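PDB 6A34: putative methylthioribose-1-phosphate isomerase from Pyrococcus horikoshii OT3, which probably catalyses the interconversion of 5-methylthioribose 1-phosphate and 5-methylthioribulose 1-phosphate in the methionine salvage pathway. Local coordinates for residues A[156-168]-A[230-244]. Residues are numbered along the deposited sequence; the frame is centred on the assembly and turned at random.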
# COMPACT_ATOMS: atom_id res chain seq x y z
N GLU A 156 -5.60 3.54 29.14
CA GLU A 156 -5.49 4.75 30.02
C GLU A 156 -4.89 5.94 29.25
O GLU A 156 -5.20 7.07 29.56
CB GLU A 156 -4.55 4.55 31.22
CG GLU A 156 -5.03 3.61 32.31
CD GLU A 156 -6.33 3.97 33.03
OE1 GLU A 156 -6.96 3.05 33.60
OE2 GLU A 156 -6.70 5.16 33.03
N VAL A 157 -3.98 5.68 28.31
CA VAL A 157 -3.12 6.73 27.76
C VAL A 157 -3.60 7.18 26.37
O VAL A 157 -3.32 8.29 26.00
CB VAL A 157 -1.63 6.31 27.72
CG1 VAL A 157 -1.04 6.14 29.12
CG2 VAL A 157 -1.39 5.08 26.88
N LEU A 158 -4.25 6.31 25.58
CA LEU A 158 -4.81 6.74 24.30
C LEU A 158 -6.01 7.63 24.55
O LEU A 158 -6.79 7.41 25.47
CB LEU A 158 -5.27 5.55 23.45
CG LEU A 158 -4.21 4.60 22.91
CD1 LEU A 158 -4.73 3.89 21.67
CD2 LEU A 158 -2.91 5.31 22.60
N PRO A 159 -6.26 8.61 23.65
CA PRO A 159 -7.50 9.38 23.69
C PRO A 159 -8.69 8.54 23.19
O PRO A 159 -8.51 7.62 22.40
CB PRO A 159 -7.18 10.53 22.72
CG PRO A 159 -6.30 9.88 21.69
CD PRO A 159 -5.41 8.95 22.50
N GLU A 160 -9.89 8.89 23.66
CA GLU A 160 -11.11 8.49 23.03
C GLU A 160 -11.13 9.07 21.62
O GLU A 160 -10.68 10.21 21.41
CB GLU A 160 -12.38 9.10 23.62
CG GLU A 160 -12.41 9.18 25.13
CD GLU A 160 -13.83 9.30 25.68
OE1 GLU A 160 -14.00 9.07 26.90
OE2 GLU A 160 -14.76 9.60 24.85
N GLY A 161 -11.69 8.30 20.70
CA GLY A 161 -11.97 8.78 19.38
C GLY A 161 -11.53 7.78 18.37
O GLY A 161 -11.76 6.61 18.52
N ASN A 162 -10.80 8.28 17.39
CA ASN A 162 -10.43 7.59 16.22
C ASN A 162 -8.95 7.21 16.35
O ASN A 162 -8.07 8.07 16.47
CB ASN A 162 -10.73 8.46 15.00
CG ASN A 162 -12.19 8.90 14.92
OD1 ASN A 162 -13.09 8.27 15.48
ND2 ASN A 162 -12.43 9.99 14.20
N ILE A 163 -8.70 5.91 16.35
CA ILE A 163 -7.39 5.31 16.43
C ILE A 163 -7.04 4.68 15.08
O ILE A 163 -7.92 4.15 14.42
CB ILE A 163 -7.36 4.24 17.52
CG1 ILE A 163 -7.91 4.76 18.85
CG2 ILE A 163 -5.95 3.68 17.64
CD1 ILE A 163 -7.21 6.00 19.36
N LEU A 164 -5.76 4.68 14.72
CA LEU A 164 -5.28 4.02 13.47
C LEU A 164 -4.17 3.02 13.82
O LEU A 164 -3.36 3.24 14.70
CB LEU A 164 -4.94 5.14 12.47
CG LEU A 164 -3.94 5.01 11.31
CD1 LEU A 164 -3.15 3.73 11.22
CD2 LEU A 164 -4.59 5.35 9.98
N THR A 165 -4.21 1.87 13.17
CA THR A 165 -3.19 0.86 13.38
C THR A 165 -2.81 0.25 12.03
O THR A 165 -3.31 0.66 10.96
CB THR A 165 -3.62 -0.18 14.42
OG1 THR A 165 -2.50 -0.95 14.88
CG2 THR A 165 -4.69 -1.11 13.91
N HIS A 166 -1.86 -0.68 12.14
CA HIS A 166 -1.09 -1.21 11.07
C HIS A 166 -0.86 -2.70 11.34
O HIS A 166 -0.62 -3.10 12.48
CB HIS A 166 0.21 -0.42 10.97
CG HIS A 166 0.93 -0.55 9.67
ND1 HIS A 166 0.56 0.15 8.55
CD2 HIS A 166 2.01 -1.27 9.30
CE1 HIS A 166 1.37 -0.13 7.54
NE2 HIS A 166 2.28 -0.99 7.97
N CYS A 167 -0.90 -3.49 10.27
CA CYS A 167 -0.62 -4.92 10.32
C CYS A 167 -1.66 -5.63 11.19
O CYS A 167 -2.81 -5.19 11.25
CB CYS A 167 0.79 -5.22 10.83
SG CYS A 167 1.40 -6.80 10.19
N ASN A 168 -1.24 -6.76 11.79
CA ASN A 168 -2.06 -7.55 12.74
C ASN A 168 -1.27 -7.81 14.03
O ASN A 168 -0.28 -8.58 14.03
CB ASN A 168 -2.51 -8.92 12.21
CG ASN A 168 -3.40 -9.63 13.21
OD1 ASN A 168 -3.01 -10.67 13.75
ND2 ASN A 168 -4.57 -9.07 13.49
N ALA A 230 -3.15 6.49 4.62
CA ALA A 230 -3.07 6.80 6.09
C ALA A 230 -2.71 8.28 6.28
O ALA A 230 -3.19 8.93 7.19
CB ALA A 230 -2.10 5.88 6.78
N ALA A 231 -1.89 8.82 5.39
CA ALA A 231 -1.45 10.21 5.51
C ALA A 231 -2.64 11.12 5.28
O ALA A 231 -2.77 12.12 5.90
CB ALA A 231 -0.38 10.48 4.50
N PHE A 232 -3.51 10.70 4.36
CA PHE A 232 -4.68 11.46 4.00
C PHE A 232 -5.64 11.53 5.19
O PHE A 232 -6.10 12.60 5.60
CB PHE A 232 -5.36 10.85 2.78
CG PHE A 232 -6.59 11.62 2.37
CD1 PHE A 232 -6.47 12.78 1.61
CD2 PHE A 232 -7.85 11.24 2.80
CE1 PHE A 232 -7.59 13.49 1.23
CE2 PHE A 232 -8.98 11.97 2.46
CZ PHE A 232 -8.84 13.09 1.65
N VAL A 233 -5.93 10.39 5.79
CA VAL A 233 -6.88 10.42 6.87
C VAL A 233 -6.30 11.19 8.06
O VAL A 233 -7.08 11.77 8.82
CB VAL A 233 -7.42 9.03 7.26
CG1 VAL A 233 -8.04 8.37 6.05
CG2 VAL A 233 -6.39 8.12 7.88
N MET A 234 -4.97 11.20 8.21
CA MET A 234 -4.32 12.00 9.27
C MET A 234 -4.49 13.48 8.94
O MET A 234 -4.89 14.26 9.81
CB MET A 234 -2.82 11.69 9.40
CG MET A 234 -2.50 10.30 9.97
SD MET A 234 -0.73 10.11 10.29
CE MET A 234 -0.46 8.41 9.81
N GLN A 235 -4.17 13.83 7.68
CA GLN A 235 -4.26 15.20 7.18
C GLN A 235 -5.67 15.76 7.34
O GLN A 235 -5.83 16.90 7.61
CB GLN A 235 -3.91 15.23 5.68
CG GLN A 235 -3.78 16.63 5.08
CD GLN A 235 -3.90 16.55 3.57
OE1 GLN A 235 -4.75 15.84 3.03
NE2 GLN A 235 -3.00 17.20 2.85
N GLN A 236 -6.70 14.93 7.13
CA GLN A 236 -8.07 15.44 7.15
C GLN A 236 -8.56 15.56 8.59
O GLN A 236 -9.69 15.95 8.76
CB GLN A 236 -9.05 14.56 6.39
CG GLN A 236 -8.75 14.47 4.91
CD GLN A 236 -8.84 15.83 4.29
OE1 GLN A 236 -7.85 16.34 3.75
NE2 GLN A 236 -10.02 16.44 4.40
N GLY A 237 -7.74 15.22 9.59
CA GLY A 237 -8.19 15.37 11.02
C GLY A 237 -8.95 14.13 11.52
O GLY A 237 -9.53 14.14 12.61
N PHE A 238 -8.88 13.03 10.76
CA PHE A 238 -9.68 11.83 11.08
C PHE A 238 -8.99 10.88 12.09
O PHE A 238 -9.57 9.86 12.42
CB PHE A 238 -10.04 11.08 9.80
CG PHE A 238 -10.87 11.84 8.80
CD1 PHE A 238 -11.66 12.92 9.19
CD2 PHE A 238 -10.92 11.42 7.48
CE1 PHE A 238 -12.44 13.59 8.26
CE2 PHE A 238 -11.72 12.08 6.56
CZ PHE A 238 -12.47 13.17 6.95
N VAL A 239 -7.81 11.21 12.61
CA VAL A 239 -7.06 10.33 13.50
C VAL A 239 -6.60 11.09 14.76
O VAL A 239 -5.82 12.05 14.66
CB VAL A 239 -5.84 9.72 12.80
CG1 VAL A 239 -5.07 8.78 13.73
CG2 VAL A 239 -6.19 9.06 11.46
N ASP A 240 -6.99 10.58 15.94
CA ASP A 240 -6.65 11.15 17.23
C ASP A 240 -5.36 10.54 17.78
O ASP A 240 -4.64 11.20 18.50
CB ASP A 240 -7.84 11.01 18.19
CG ASP A 240 -9.13 11.64 17.68
OD1 ASP A 240 -9.09 12.79 17.20
OD2 ASP A 240 -10.20 10.95 17.75
N ALA A 241 -5.06 9.27 17.48
CA ALA A 241 -3.81 8.64 17.88
C ALA A 241 -3.57 7.40 17.02
O ALA A 241 -4.49 6.86 16.42
CB ALA A 241 -3.85 8.29 19.34
N ILE A 242 -2.30 6.98 16.98
CA ILE A 242 -1.86 5.84 16.21
C ILE A 242 -1.21 4.84 17.17
O ILE A 242 -0.47 5.22 18.01
CB ILE A 242 -0.88 6.29 15.11
CG1 ILE A 242 -1.55 7.20 14.09
CG2 ILE A 242 -0.23 5.09 14.47
CD1 ILE A 242 -0.59 8.06 13.30
N ILE A 243 -1.54 3.56 17.06
CA ILE A 243 -0.94 2.56 17.89
C ILE A 243 -0.50 1.43 16.98
O ILE A 243 -1.24 1.01 16.10
CB ILE A 243 -1.87 2.09 19.04
CG1 ILE A 243 -1.13 1.10 19.95
CG2 ILE A 243 -3.17 1.50 18.56
CD1 ILE A 243 -1.82 0.81 21.25
N VAL A 244 0.74 0.99 17.21
CA VAL A 244 1.31 -0.11 16.47
C VAL A 244 1.93 -1.10 17.45
O VAL A 244 2.22 -0.78 18.60
CB VAL A 244 2.35 0.37 15.46
CG1 VAL A 244 1.71 1.30 14.43
CG2 VAL A 244 3.54 1.00 16.15
O HOH W 1 -10.24 12.48 14.62
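With CG anti to its own carbonyl carbon and beside its backbone N (chi1 -56°), Asp-240 turns its carboxylate back to the start of strand 161-165, where OD2 accepts a hydrogen bond from Asn-162 N at 2.8 Å. The N-H line is nearly straight (170°), although it reaches OD2 on the anti side and somewhat out of the carboxylate plane. Asp-240 N returns a bond to Asn-162 O, also 2.8 Å long, so one aspartate grips both backbone polar atoms of a single residue. Its other oxygen, OD1, accepts a hydrogen bond from a water that also donates to Gly-237 O, linking the aspartate to the Schellman turn that closes helix 230-235. A leucine in place of Asp-240 would probably leave Asn-162 N without its acceptor and this water without one of its ties.

Beyond this point the chains pair as parallel strands, with Leu-164 N bound to Ala-241 O (3.0 Å) and Ile-243 N to Leu-164 O (3.0 Å). Strands 161-165 and 241-244 lie side by side in the Rossmann-like sheet (order 3-2-1-4-5), at the point where the strand order reverses. In such folds, substrates commonly bind at the carboxyl ends of the strands; consistent with this, strand 161-165 leads to Cys-167, the predicted transition-state stabiliser. Two residues before Cys-167, Thr-165 holds OG1 anti to its backbone N (chi1 -165°), and the hydroxyl donates to Ile-243 O at 2.6 Å.

The sheet's two faces pack differently. On one face, Leu-164 CD2 meets Val-233 CG2 at 3.9 Å, the side chains crossing at about a right angle, which seats helix 230-235 against the strand. On the other, Ile-163 CG2 touches Ile-243 CG2 (3.7 Å), while Pro-159 CD rests on Ala-241 CB at 3.6 Å.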